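Local structure of racemase, putative (Roseobacter denitrificans, 3TCS) at residues F230-P235 / G255-C260; W237-T242 / L262-R267. The protein binds magnesium and may act as a racemase or hydro-lyase, as a member of the mandelate racemase/muconate lactonizing family of the enolase superfamily. All blocks are in the same frame, centred on the assembly; numbering follows the deposited sequence.

Contact 1. Residues F230-P235 / G255-C260. With MG (magnesium ion), chain J; DAL (D-alanine), chain L.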
loop_
_atom_site.group_PDB
_atom_site.type_symbol
_atom_site.label_atom_id
_atom_site.label_comp_id
_atom_site.label_asym_id
_atom_site.label_seq_id
_atom_site.Cartn_x
_atom_site.Cartn_y
_atom_site.Cartn_z
ATOM N N PHE B 230 11.610 -9.637 21.681
ATOM C CA PHE B 230 10.473 -8.742 21.920
ATOM C C PHE B 230 10.044 -8.181 20.565
ATOM O O PHE B 230 10.653 -7.241 20.037
ATOM C CB PHE B 230 10.902 -7.615 22.874
ATOM C CG PHE B 230 9.764 -6.758 23.381
ATOM C CD1 PHE B 230 8.437 -7.101 23.140
ATOM C CD2 PHE B 230 10.034 -5.616 24.127
ATOM C CE1 PHE B 230 7.393 -6.315 23.639
ATOM C CE2 PHE B 230 9.004 -4.823 24.632
ATOM C CZ PHE B 230 7.681 -5.172 24.389
ATOM N N GLU B 231 8.981 -8.754 20.012
ATOM C CA GLU B 231 8.510 -8.369 18.689
ATOM C C GLU B 231 7.441 -7.287 18.590
ATOM O O GLU B 231 6.459 -7.288 19.338
ATOM C CB GLU B 231 8.022 -9.622 17.956
ATOM C CG GLU B 231 7.757 -9.434 16.469
ATOM C CD GLU B 231 7.555 -10.765 15.758
ATOM O OE1 GLU B 231 8.138 -11.769 16.217
ATOM O OE2 GLU B 231 6.838 -10.805 14.737
ATOM N N GLU B 232 7.658 -6.378 17.640
ATOM C CA GLU B 232 6.741 -5.280 17.337
ATOM C C GLU B 232 6.144 -4.626 18.581
ATOM O O GLU B 232 4.926 -4.624 18.782
ATOM C CB GLU B 232 5.628 -5.803 16.426
ATOM C CG GLU B 232 4.941 -4.739 15.595
ATOM C CD GLU B 232 3.967 -5.341 14.596
ATOM O OE1 GLU B 232 4.399 -6.200 13.801
ATOM O OE2 GLU B 232 2.777 -4.958 14.606
ATOM N N PRO B 233 7.001 -4.051 19.434
ATOM C CA PRO B 233 6.521 -3.404 20.655
ATOM C C PRO B 233 5.599 -2.212 20.414
ATOM O O PRO B 233 4.620 -2.026 21.139
ATOM C CB PRO B 233 7.811 -3.000 21.363
ATOM C CG PRO B 233 8.761 -2.761 20.228
ATOM C CD PRO B 233 8.463 -3.925 19.310
ATOM N N CYS B 234 5.917 -1.414 19.394
ATOM C CA CYS B 234 5.139 -0.218 19.073
ATOM C C CYS B 234 4.535 -0.270 17.676
ATOM O O CYS B 234 4.903 -1.123 16.863
ATOM C CB CYS B 234 6.036 1.021 19.162
ATOM S SG CYS B 234 6.963 1.186 20.701
ATOM N N PRO B 235 3.590 0.643 17.376
ATOM C CA PRO B 235 2.974 0.662 16.044
ATOM C C PRO B 235 4.099 0.534 15.017
ATOM O O PRO B 235 5.034 1.337 15.005
ATOM C CB PRO B 235 2.287 2.019 16.010
ATOM C CG PRO B 235 1.808 2.159 17.440
ATOM C CD PRO B 235 3.014 1.691 18.241
ATOM N N GLY B 255 11.043 -6.768 14.248
ATOM C CA GLY B 255 9.887 -6.267 13.524
ATOM C C GLY B 255 10.086 -6.228 12.021
ATOM O O GLY B 255 11.165 -6.561 11.524
ATOM N N GLY B 256 9.030 -5.840 11.307
ATOM C CA GLY B 256 9.095 -5.723 9.862
ATOM C C GLY B 256 8.103 -6.552 9.068
ATOM O O GLY B 256 8.008 -6.385 7.854
ATOM N N GLU B 257 7.333 -7.413 9.728
ATOM C CA GLU B 257 6.415 -8.276 8.987
ATOM C C GLU B 257 5.395 -7.586 8.081
ATOM O O GLU B 257 5.031 -8.143 7.044
ATOM C CB GLU B 257 5.698 -9.245 9.931
ATOM C CG GLU B 257 4.672 -8.612 10.842
ATOM C CD GLU B 257 4.191 -9.587 11.893
ATOM O OE1 GLU B 257 5.044 -10.108 12.639
ATOM O OE2 GLU B 257 2.969 -9.834 11.967
ATOM N N GLN B 258 4.937 -6.391 8.452
ATOM C CA GLN B 258 3.968 -5.670 7.619
ATOM C C GLN B 258 4.617 -4.717 6.621
ATOM O O GLN B 258 3.922 -4.033 5.867
ATOM C CB GLN B 258 2.999 -4.850 8.470
ATOM C CG GLN B 258 1.935 -5.640 9.199
ATOM C CD GLN B 258 2.381 -6.110 10.571
ATOM O OE1 GLN B 258 3.337 -5.585 11.146
ATOM N NE2 GLN B 258 1.676 -7.088 11.110
ATOM N N ASP B 259 5.941 -4.656 6.614
ATOM C CA ASP B 259 6.621 -3.759 5.690
ATOM C C ASP B 259 6.825 -4.383 4.317
ATOM O O ASP B 259 7.517 -5.389 4.175
ATOM C CB ASP B 259 7.945 -3.312 6.301
ATOM C CG ASP B 259 7.737 -2.381 7.475
ATOM O OD1 ASP B 259 7.469 -1.183 7.234
ATOM O OD2 ASP B 259 7.807 -2.845 8.637
ATOM N N CYS B 260 6.203 -3.778 3.306
ATOM C CA CYS B 260 6.296 -4.276 1.934
ATOM C C CYS B 260 6.989 -3.278 1.012
ATOM O O CYS B 260 7.136 -3.532 -0.184
ATOM C CB CYS B 260 4.895 -4.564 1.389
ATOM S SG CYS B 260 3.850 -3.090 1.231
HETATM MG MG MG J . 4.836 -10.615 14.604
HETATM N N DAL L . 4.853 -12.912 14.034
HETATM C CA DAL L . 3.453 -13.115 14.451
HETATM C CB DAL L . 2.882 -14.373 13.811
HETATM C C DAL L . 2.631 -11.942 14.038
HETATM O O DAL L . 2.894 -10.856 14.443
HETATM O O HOH W 1 6.825 -5.070 12.691
HETATM O O HOH W 2 4.307 -8.648 15.114
#
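Glu232, Glu231 and Glu257 meet where the C-terminal end of strand 229-231 faces the loop that follows strand 252-255. A metal ion and two waters link the two sides. Glu231 OE2 and Glu257 OE1 each bind the magnesium ion at 2.0 Å. Glu231 OE2 and Glu257 OE1 lie 2.8 Å apart, a closeness that the shared cation makes tolerable, and the carboxylate planes stand 72° to one another. Glu231 reaches the metal on an extended chain, while its OE1 turns to a salt bridge with Lys167 and a hydrogen bond from His229. Strands 229-231 and 252-255 are parallel neighbours in the TIM barrel, and Asp205 adds the third carboxylate, completing the Asp-Glu-Glu metal site of the enolase superfamily. D-alanine chelates the same ion through N and O, and a water fills another position. That water can also donate to Glu232 OE1, 2.8 Å away, which makes Glu232 a second-shell residue. A second water bridges Glu232 OE1, 2.9 Å away, to Gly256 N, tying the carboxylate to the backbone of 255-260; Glu232 OE2 bonds to Ser208. Glu257 CG sits between its backbone N and carbonyl carbon (chi1 71°), and the extended chain beyond carries the carboxylate to the metal. Glu257 OE2 is salt-bridged to Lys94 of the second subunit.

Contact 2. Residues W237-T242 / L262-R267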
loop_
_atom_site.group_PDB
_atom_site.type_symbol
_atom_site.label_atom_id
_atom_site.label_comp_id
_atom_site.label_asym_id
_atom_site.label_seq_id
_atom_site.Cartn_x
_atom_site.Cartn_y
_atom_site.Cartn_z
ATOM N N TRP B 237 4.443 1.294 11.989
ATOM C CA TRP B 237 4.645 2.430 11.095
ATOM C C TRP B 237 5.334 3.621 11.762
ATOM O O TRP B 237 5.552 4.646 11.122
ATOM C CB TRP B 237 3.304 2.871 10.495
ATOM C CG TRP B 237 2.249 3.231 11.509
ATOM C CD1 TRP B 237 2.017 4.463 12.052
ATOM C CD2 TRP B 237 1.295 2.343 12.106
ATOM N NE1 TRP B 237 0.977 4.397 12.946
ATOM C CE2 TRP B 237 0.515 3.107 13.000
ATOM C CE3 TRP B 237 1.025 0.974 11.971
ATOM C CZ2 TRP B 237 -0.522 2.551 13.759
ATOM C CZ3 TRP B 237 -0.007 0.417 12.727
ATOM C CH2 TRP B 237 -0.767 1.209 13.609
ATOM N N GLU B 238 5.666 3.486 13.044
ATOM C CA GLU B 238 6.359 4.545 13.784
ATOM C C GLU B 238 7.765 4.052 14.109
ATOM O O GLU B 238 8.054 3.648 15.238
ATOM C CB GLU B 238 5.622 4.873 15.087
ATOM C CG GLU B 238 4.254 5.517 14.905
ATOM C CD GLU B 238 4.318 6.847 14.172
ATOM O OE1 GLU B 238 5.331 7.563 14.311
ATOM O OE2 GLU B 238 3.346 7.189 13.467
ATOM N N LEU B 239 8.638 4.093 13.108
ATOM C CA LEU B 239 10.006 3.619 13.258
ATOM C C LEU B 239 10.757 4.220 14.443
ATOM O O LEU B 239 11.479 3.509 15.145
ATOM C CB LEU B 239 10.785 3.874 11.965
ATOM C CG LEU B 239 10.229 3.169 10.723
ATOM C CD1 LEU B 239 11.047 3.564 9.502
ATOM C CD2 LEU B 239 10.260 1.661 10.928
ATOM N N ALA B 240 10.588 5.522 14.664
ATOM C CA ALA B 240 11.269 6.202 15.763
ATOM C C ALA B 240 10.863 5.653 17.134
ATOM O O ALA B 240 11.693 5.557 18.038
ATOM C CB ALA B 240 10.998 7.703 15.694
ATOM N N GLN B 241 9.590 5.307 17.291
ATOM C CA GLN B 241 9.106 4.754 18.553
ATOM C C GLN B 241 9.768 3.404 18.812
ATOM O O GLN B 241 10.268 3.139 19.906
ATOM C CB GLN B 241 7.586 4.575 18.512
ATOM C CG GLN B 241 6.796 5.857 18.727
ATOM C CD GLN B 241 5.301 5.628 18.644
ATOM O OE1 GLN B 241 4.791 4.594 19.084
ATOM N NE2 GLN B 241 4.586 6.599 18.088
ATOM N N THR B 242 9.767 2.552 17.795
ATOM C CA THR B 242 10.378 1.236 17.906
ATOM C C THR B 242 11.865 1.369 18.246
ATOM O O THR B 242 12.389 0.647 19.100
ATOM C CB THR B 242 10.230 0.455 16.583
ATOM O OG1 THR B 242 8.838 0.341 16.252
ATOM C CG2 THR B 242 10.844 -0.936 16.708
ATOM N N LEU B 262 10.335 -1.332 -0.031
ATOM C CA LEU B 262 11.789 -1.419 0.049
ATOM C C LEU B 262 12.485 -0.165 0.577
ATOM O O LEU B 262 13.449 -0.265 1.332
ATOM C CB LEU B 262 12.372 -1.839 -1.305
ATOM C CG LEU B 262 12.084 -3.303 -1.671
ATOM C CD1 LEU B 262 12.713 -3.624 -3.020
ATOM C CD2 LEU B 262 12.644 -4.236 -0.591
ATOM N N PRO B 263 12.027 1.033 0.180
ATOM C CA PRO B 263 12.725 2.199 0.733
ATOM C C PRO B 263 12.494 2.332 2.243
ATOM O O PRO B 263 13.348 2.841 2.965
ATOM C CB PRO B 263 12.160 3.372 -0.075
ATOM C CG PRO B 263 10.852 2.850 -0.614
ATOM C CD PRO B 263 11.154 1.420 -0.940
ATOM N N THR B 264 11.347 1.859 2.724
ATOM C CA THR B 264 11.061 1.912 4.153
ATOM C C THR B 264 11.958 0.891 4.851
ATOM O O THR B 264 12.455 1.137 5.952
ATOM C CB THR B 264 9.580 1.600 4.444
ATOM O OG1 THR B 264 8.765 2.636 3.886
ATOM C CG2 THR B 264 9.330 1.526 5.940
ATOM N N TRP B 265 12.157 -0.256 4.207
ATOM C CA TRP B 265 13.034 -1.285 4.750
ATOM C C TRP B 265 14.448 -0.710 4.873
ATOM O O TRP B 265 15.126 -0.905 5.886
ATOM C CB TRP B 265 13.064 -2.510 3.831
ATOM C CG TRP B 265 12.103 -3.571 4.238
ATOM C CD1 TRP B 265 10.985 -3.973 3.567
ATOM C CD2 TRP B 265 12.167 -4.363 5.429
ATOM N NE1 TRP B 265 10.346 -4.969 4.268
ATOM C CE2 TRP B 265 11.051 -5.227 5.416
ATOM C CE3 TRP B 265 13.060 -4.425 6.509
ATOM C CZ2 TRP B 265 10.801 -6.145 6.442
ATOM C CZ3 TRP B 265 12.811 -5.338 7.531
ATOM C CH2 TRP B 265 11.689 -6.186 7.487
ATOM N N GLN B 266 14.884 0.004 3.839
ATOM C CA GLN B 266 16.213 0.610 3.849
ATOM C C GLN B 266 16.331 1.609 5.005
ATOM O O GLN B 266 17.353 1.663 5.695
ATOM C CB GLN B 266 16.488 1.325 2.522
ATOM C CG GLN B 266 17.929 1.793 2.362
ATOM C CD GLN B 266 18.879 0.656 2.041
ATOM O OE1 GLN B 266 18.798 0.047 0.973
ATOM N NE2 GLN B 266 19.781 0.360 2.967
ATOM N N ARG B 267 15.286 2.404 5.215
ATOM C CA ARG B 267 15.301 3.384 6.296
ATOM C C ARG B 267 15.356 2.698 7.661
ATOM O O ARG B 267 16.127 3.095 8.534
ATOM C CB ARG B 267 14.061 4.272 6.227
ATOM C CG ARG B 267 14.065 5.398 7.240
ATOM C CD ARG B 267 12.699 6.055 7.349
ATOM N NE ARG B 267 12.693 7.108 8.360
ATOM C CZ ARG B 267 11.598 7.566 8.957
ATOM N NH1 ARG B 267 10.408 7.062 8.651
ATOM N NH2 ARG B 267 11.694 8.528 9.866
#
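Leu239 touches Arg267 and Thr264 through a single methyl, CD1, and that methyl carries the contact between the first turn of helix 239-248 and the first two turns of the neighbouring helix 262-270. The interaction is van der Waals throughout. On the arginine, Leu239 CD1 lies 3.7 Å from Arg267 CD and equally near Arg267 NH1, with NE and CZ a little farther off. The methyl therefore lies beside the stretch from CD to NH1, meeting the guanidinium obliquely. Arg267 has CG anti to its own N (chi1 -175°) and runs extended as far as NE, which stretches its aliphatic part across the gap to Leu239. The methyl-to-methyl approach is looser: Leu239 CD1 and Thr264 CG2 are 4.4 Å apart. Thr264 and Arg267 are three residues apart on their helix, so both present themselves to the same leucine.

Polar bonds lie within each helix or beside it. Glu238 holds the N-cap position of helix 239-248, its carbonyl O accepting from Thr242 N at 3.3 Å. Thr264 OG1 hydrogen-bonds to Asp261, leaving its methyl to meet Leu239. These are adjacent outer helices of the TIM barrel, each following its strand, and the backbones stay well separated: the nearest CA atoms, those of Leu239 and Arg267, are 8.7 Å apart. Nearby, Arg267 packs on Arg267 of the second subunit, while Trp237 and Glu238 pack against Pro263 of that subunit. With no polar bond crossing between the segments, the contact is non-directional and rests on how the leucine methyl fits beside the arginine chain.

In the fold
Both contacts join the same two successive beta-alpha units of the barrel, and their segments alternate along the chain. Contact 1 is wholly buried at the C-terminal strand ends, where charge, metal and water dominate; contact 2, about 9 Å away between centres, is partly buried among the outer helices and made by van der Waals contact of a leucine methyl with a threonine methyl and an arginine chain. The two also touch directly: Trp265 NE1 probably hydrogen-bonds to Asp259 O, and Pro235 packs on Gln241, so the loop leaving each strand meets the helix that follows it. The second subunit reaches both, giving a lysine to the metal-site glutamate in one and packing against Trp237, Glu238 and Arg267 in the other.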